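Local atomic coordinates of CAG pathogenicity island protein 13 (Helicobacter pylori, PDB entry 2G3V), a protein that is of unknown function but is encoded by the cag pathogenicity island of Helicobacter pylori, which specifies a type IV secretion system. Residues Y73-V76 / I77-G81; A61-K64 / V65-Y69. One frame throughout, in Å; residues are numbered along the deposited sequence.

Contact 1 (Y73-V76 / I77-G81)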
loop_
_atom_site.group_PDB
_atom_site.type_symbol
_atom_site.label_atom_id
_atom_site.label_comp_id
_atom_site.label_asym_id
_atom_site.label_seq_id
_atom_site.Cartn_x
_atom_site.Cartn_y
_atom_site.Cartn_z
ATOM N N TYR A 73 -13.322 18.570 -7.118
ATOM C CA TYR A 73 -12.277 18.503 -8.134
ATOM C C TYR A 73 -11.782 19.932 -8.350
ATOM O O TYR A 73 -10.583 20.197 -8.382
ATOM C CB TYR A 73 -12.865 17.930 -9.426
ATOM C CG TYR A 73 -12.040 18.151 -10.671
ATOM C CD1 TYR A 73 -10.962 17.317 -10.986
ATOM C CD2 TYR A 73 -12.365 19.179 -11.560
ATOM C CE1 TYR A 73 -10.232 17.498 -12.167
ATOM C CE2 TYR A 73 -11.645 19.368 -12.730
ATOM C CZ TYR A 73 -10.583 18.525 -13.036
ATOM O OH TYR A 73 -9.895 18.717 -14.211
ATOM N N ARG A 74 -12.732 20.848 -8.481
ATOM C CA ARG A 74 -12.449 22.268 -8.673
ATOM C C ARG A 74 -11.154 22.732 -7.980
ATOM O O ARG A 74 -10.144 22.995 -8.617
ATOM C CB ARG A 74 -13.619 23.087 -8.109
ATOM C CG ARG A 74 -13.563 24.582 -8.382
ATOM C CD ARG A 74 -14.312 25.399 -7.329
ATOM N NE ARG A 74 -13.488 25.723 -6.165
ATOM C CZ ARG A 74 -12.306 26.335 -6.220
ATOM N NH1 ARG A 74 -11.629 26.594 -5.106
ATOM N NH2 ARG A 74 -11.793 26.676 -7.391
ATOM N N ALA A 75 -11.221 22.804 -6.659
ATOM C CA ALA A 75 -10.160 23.275 -5.761
ATOM C C ALA A 75 -8.881 22.464 -5.755
ATOM O O ALA A 75 -7.807 22.994 -5.510
ATOM C CB ALA A 75 -10.716 23.346 -4.340
ATOM N N VAL A 76 -9.006 21.169 -6.013
ATOM C CA VAL A 76 -7.847 20.304 -6.016
ATOM C C VAL A 76 -6.866 20.678 -7.121
ATOM O O VAL A 76 -5.658 20.707 -6.884
ATOM C CB VAL A 76 -8.269 18.825 -6.171
ATOM C CG1 VAL A 76 -7.043 17.934 -6.155
ATOM C CG2 VAL A 76 -9.237 18.434 -5.052
ATOM N N ILE A 77 -7.366 20.970 -8.320
ATOM C CA ILE A 77 -6.465 21.330 -9.413
ATOM C C ILE A 77 -5.781 22.667 -9.181
ATOM O O ILE A 77 -4.695 22.906 -9.699
ATOM C CB ILE A 77 -7.177 21.349 -10.789
ATOM C CG1 ILE A 77 -8.484 22.133 -10.706
ATOM C CG2 ILE A 77 -7.397 19.932 -11.268
ATOM C CD1 ILE A 77 -9.314 22.120 -11.990
ATOM N N LYS A 78 -6.408 23.529 -8.389
ATOM C CA LYS A 78 -5.842 24.838 -8.078
ATOM C C LYS A 78 -4.904 24.738 -6.870
ATOM O O LYS A 78 -3.756 25.184 -6.908
ATOM C CB LYS A 78 -6.963 25.843 -7.773
ATOM C CG LYS A 78 -7.894 26.117 -8.957
ATOM C CD LYS A 78 -7.177 26.871 -10.080
ATOM C CE LYS A 78 -7.991 26.887 -11.367
ATOM N NZ LYS A 78 -8.078 25.530 -11.989
ATOM N N SER A 79 -5.404 24.144 -5.795
ATOM C CA SER A 79 -4.610 24.007 -4.588
ATOM C C SER A 79 -3.458 23.008 -4.718
ATOM O O SER A 79 -2.339 23.277 -4.279
ATOM C CB SER A 79 -5.511 23.590 -3.428
ATOM O OG SER A 79 -6.651 24.427 -3.346
ATOM N N ILE A 80 -3.724 21.856 -5.319
ATOM C CA ILE A 80 -2.689 20.837 -5.440
ATOM C C ILE A 80 -2.154 20.628 -6.860
ATOM O O ILE A 80 -0.953 20.656 -7.075
ATOM C CB ILE A 80 -3.204 19.507 -4.845
ATOM C CG1 ILE A 80 -3.789 19.777 -3.454
ATOM C CG2 ILE A 80 -2.069 18.495 -4.708
ATOM C CD1 ILE A 80 -4.587 18.632 -2.857
ATOM N N GLY A 81 -3.037 20.418 -7.829
ATOM C CA GLY A 81 -2.573 20.222 -9.198
ATOM C C GLY A 81 -2.195 18.789 -9.542
ATOM O O GLY A 81 -1.696 18.036 -8.699
#
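Tyr73 and Ile77, four residues apart, meet on one side of the short helix 73-79, whose C-terminal turn illustrates how a helix can be closed by a pi-type i+5 bond at a glycine of positive phi. Ile77 sets two methyl groups on the same side of the Tyr73 ring plane: CG2 makes an off-centre CH-pi contact 4.3 Å from the Tyr73 ring centroid, while Ile77 CD1 lies 3.7 Å from Tyr73 CE2. Tyr73 CG stands anti to the backbone N (chi1 163°), which lays the ring beside Ile77, with CG2 by CE1, CD1 by CE2, and both near CZ. The hydroxyl probably hydrogen-bonds to Asp63 OD1 of helix 59-69, which would tie the far end of the ring to the preceding helix.

One turn on, Val76 CG1 and Ile80 CD1 approach to 4.2 Å. Both side chains touch Ile136 and Phe85, so this buried side faces helices 136-149 and 82-105.

Polar grips surround the last turn. Ala75 O is held twice by Ser79, through the backbone N at 2.7 Å, nearly straight (166°), and through OG at 2.8 Å, which sits above the carbonyl plane. Val76 O likewise takes two donors: Ile80 N in the usual i+4 bond, 2.7 Å away, and Gly81 N in the wider i+5 bond. With its positive phi of 86°, Gly81 leaves the helix and occupies the N-cap position of helix 82-105, and its N reaches Val76 O at 2.8 Å within the carbonyl plane.

Contact 2 (A61-K64 / V65-Y69)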
loop_
_atom_site.group_PDB
_atom_site.type_symbol
_atom_site.label_atom_id
_atom_site.label_comp_id
_atom_site.label_asym_id
_atom_site.label_seq_id
_atom_site.Cartn_x
_atom_site.Cartn_y
_atom_site.Cartn_z
ATOM N N ALA A 61 -6.418 9.669 -17.769
ATOM C CA ALA A 61 -6.733 8.820 -16.620
ATOM C C ALA A 61 -6.668 9.545 -15.290
ATOM O O ALA A 61 -7.570 9.406 -14.465
ATOM C CB ALA A 61 -5.818 7.610 -16.585
ATOM N N LEU A 62 -5.605 10.316 -15.074
ATOM C CA LEU A 62 -5.456 11.049 -13.825
ATOM C C LEU A 62 -6.505 12.123 -13.605
ATOM O O LEU A 62 -7.010 12.292 -12.480
ATOM C CB LEU A 62 -4.078 11.691 -13.751
ATOM C CG LEU A 62 -3.841 12.689 -12.616
ATOM C CD1 LEU A 62 -3.943 11.991 -11.279
ATOM C CD2 LEU A 62 -2.462 13.293 -12.790
ATOM N N ASP A 63 -6.830 12.867 -14.657
ATOM C CA ASP A 63 -7.817 13.929 -14.505
ATOM C C ASP A 63 -9.194 13.321 -14.293
ATOM O O ASP A 63 -10.028 13.855 -13.542
ATOM C CB ASP A 63 -7.866 14.821 -15.744
ATOM C CG ASP A 63 -8.856 15.963 -15.583
ATOM O OD1 ASP A 63 -8.479 16.984 -14.976
ATOM O OD2 ASP A 63 -10.018 15.829 -16.035
ATOM N N LYS A 64 -9.415 12.198 -14.969
ATOM C CA LYS A 64 -10.684 11.490 -14.901
ATOM C C LYS A 64 -10.933 10.901 -13.521
ATOM O O LYS A 64 -12.082 10.822 -13.067
ATOM C CB LYS A 64 -10.731 10.383 -15.961
ATOM C CG LYS A 64 -11.937 9.491 -15.811
ATOM C CD LYS A 64 -11.848 8.249 -16.657
ATOM C CE LYS A 64 -12.846 7.209 -16.157
ATOM N NZ LYS A 64 -12.588 6.851 -14.734
ATOM N N VAL A 65 -9.863 10.493 -12.851
ATOM C CA VAL A 65 -9.993 9.928 -11.510
ATOM C C VAL A 65 -10.232 11.038 -10.468
ATOM O O VAL A 65 -11.010 10.861 -9.527
ATOM C CB VAL A 65 -8.730 9.067 -11.144
ATOM C CG1 VAL A 65 -8.757 8.648 -9.683
ATOM C CG2 VAL A 65 -8.677 7.816 -12.035
ATOM N N LEU A 66 -9.581 12.181 -10.663
ATOM C CA LEU A 66 -9.728 13.312 -9.754
ATOM C C LEU A 66 -11.145 13.918 -9.750
ATOM O O LEU A 66 -11.626 14.389 -8.720
ATOM C CB LEU A 66 -8.674 14.385 -10.084
ATOM C CG LEU A 66 -7.262 14.016 -9.597
ATOM C CD1 LEU A 66 -6.246 15.046 -9.990
ATOM C CD2 LEU A 66 -7.299 13.850 -8.075
ATOM N N ARG A 67 -11.813 13.875 -10.899
ATOM C CA ARG A 67 -13.163 14.399 -11.041
ATOM C C ARG A 67 -14.207 13.502 -10.381
ATOM O O ARG A 67 -15.249 13.976 -9.904
ATOM C CB ARG A 67 -13.526 14.567 -12.529
ATOM C CG ARG A 67 -12.798 15.687 -13.256
ATOM C CD ARG A 67 -13.336 15.840 -14.667
ATOM N NE ARG A 67 -12.623 16.845 -15.461
ATOM C CZ ARG A 67 -12.792 18.160 -15.356
ATOM N NH1 ARG A 67 -13.655 18.661 -14.479
ATOM N NH2 ARG A 67 -12.113 18.977 -16.150
ATOM N N ASN A 68 -13.927 12.207 -10.352
ATOM C CA ASN A 68 -14.858 11.263 -9.769
ATOM C C ASN A 68 -14.568 10.841 -8.343
ATOM O O ASN A 68 -15.429 10.263 -7.695
ATOM C CB ASN A 68 -14.946 10.027 -10.658
ATOM C CG ASN A 68 -15.654 10.308 -11.952
ATOM O OD1 ASN A 68 -16.847 10.575 -11.960
ATOM N ND2 ASN A 68 -14.925 10.270 -13.053
ATOM N N TYR A 69 -13.365 11.115 -7.851
ATOM C CA TYR A 69 -13.009 10.733 -6.486
ATOM C C TYR A 69 -13.020 11.899 -5.510
ATOM O O TYR A 69 -13.525 11.772 -4.391
ATOM C CB TYR A 69 -11.618 10.086 -6.434
ATOM C CG TYR A 69 -11.521 8.681 -7.007
ATOM C CD1 TYR A 69 -10.720 7.714 -6.380
ATOM C CD2 TYR A 69 -12.185 8.326 -8.187
ATOM C CE1 TYR A 69 -10.578 6.435 -6.906
ATOM C CE2 TYR A 69 -12.047 7.041 -8.733
ATOM C CZ TYR A 69 -11.237 6.101 -8.081
ATOM O OH TYR A 69 -11.061 4.836 -8.581
#
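Val65, Leu66 and Arg67 send their backbone N-H groups to the carbonyls of Ala61, Leu62 and Asp63 in regular i+4 bonds, with Val65 N 3.0 Å from Ala61 O and Arg67 N 3.2 Å from Asp63 O.

Over this frame Asp63 and Arg67 form an i,i+4 salt bridge on the side facing helix 73-79. Arg67 NE meets Asp63 OD2 at 2.9 Å, on the syn side of the carboxylate, but the bond is bent to 135° and the two flat groups stand 69° apart, so a single N-H makes the link instead of a paired, coplanar grip. The arginine chain runs extended from CG to NE, with CG beside its backbone N (chi1 -70°), and this carries NE back over the preceding turn, the carboxylate's OD1 being taken up by Tyr73.

Helix 59-69 is amphipathic, and its apolar side is set between neighbouring helices. Leu62 and Leu66 lie side by side, CD1 to CD1 at 4.0 Å, against Phe85 of helix 82-105. Val65 and Tyr69 turn to Phe51 of helix 35-57, with Val65 CG1 3.6 Å above the centre of one face of the Tyr69 ring.

At the C-terminal end Asn68 folds its amide back, and ND2 reaches Lys64 O at 2.9 Å, while Asn68 N bonds only weakly to Val65 O.

Contact 2 closes before contact 1 opens: helix 59-69 and helix 73-79 are consecutive, and the chain turns between them so that the two helical pieces lie beside each other with centres about 12 Å apart. Tyr73 spans the gap, its CD1 resting 3.6 Å from Leu66 C and its hydroxyl end joining the polar side of contact 2. Both contacts also lean on Phe85 of helix 82-105, the helix that follows directly after Gly81. They sit on the same side of the chain's centre, their own centres about 24 Å (contact 1) and 20 Å (contact 2) from it, and together form one end of this all-helical monomer.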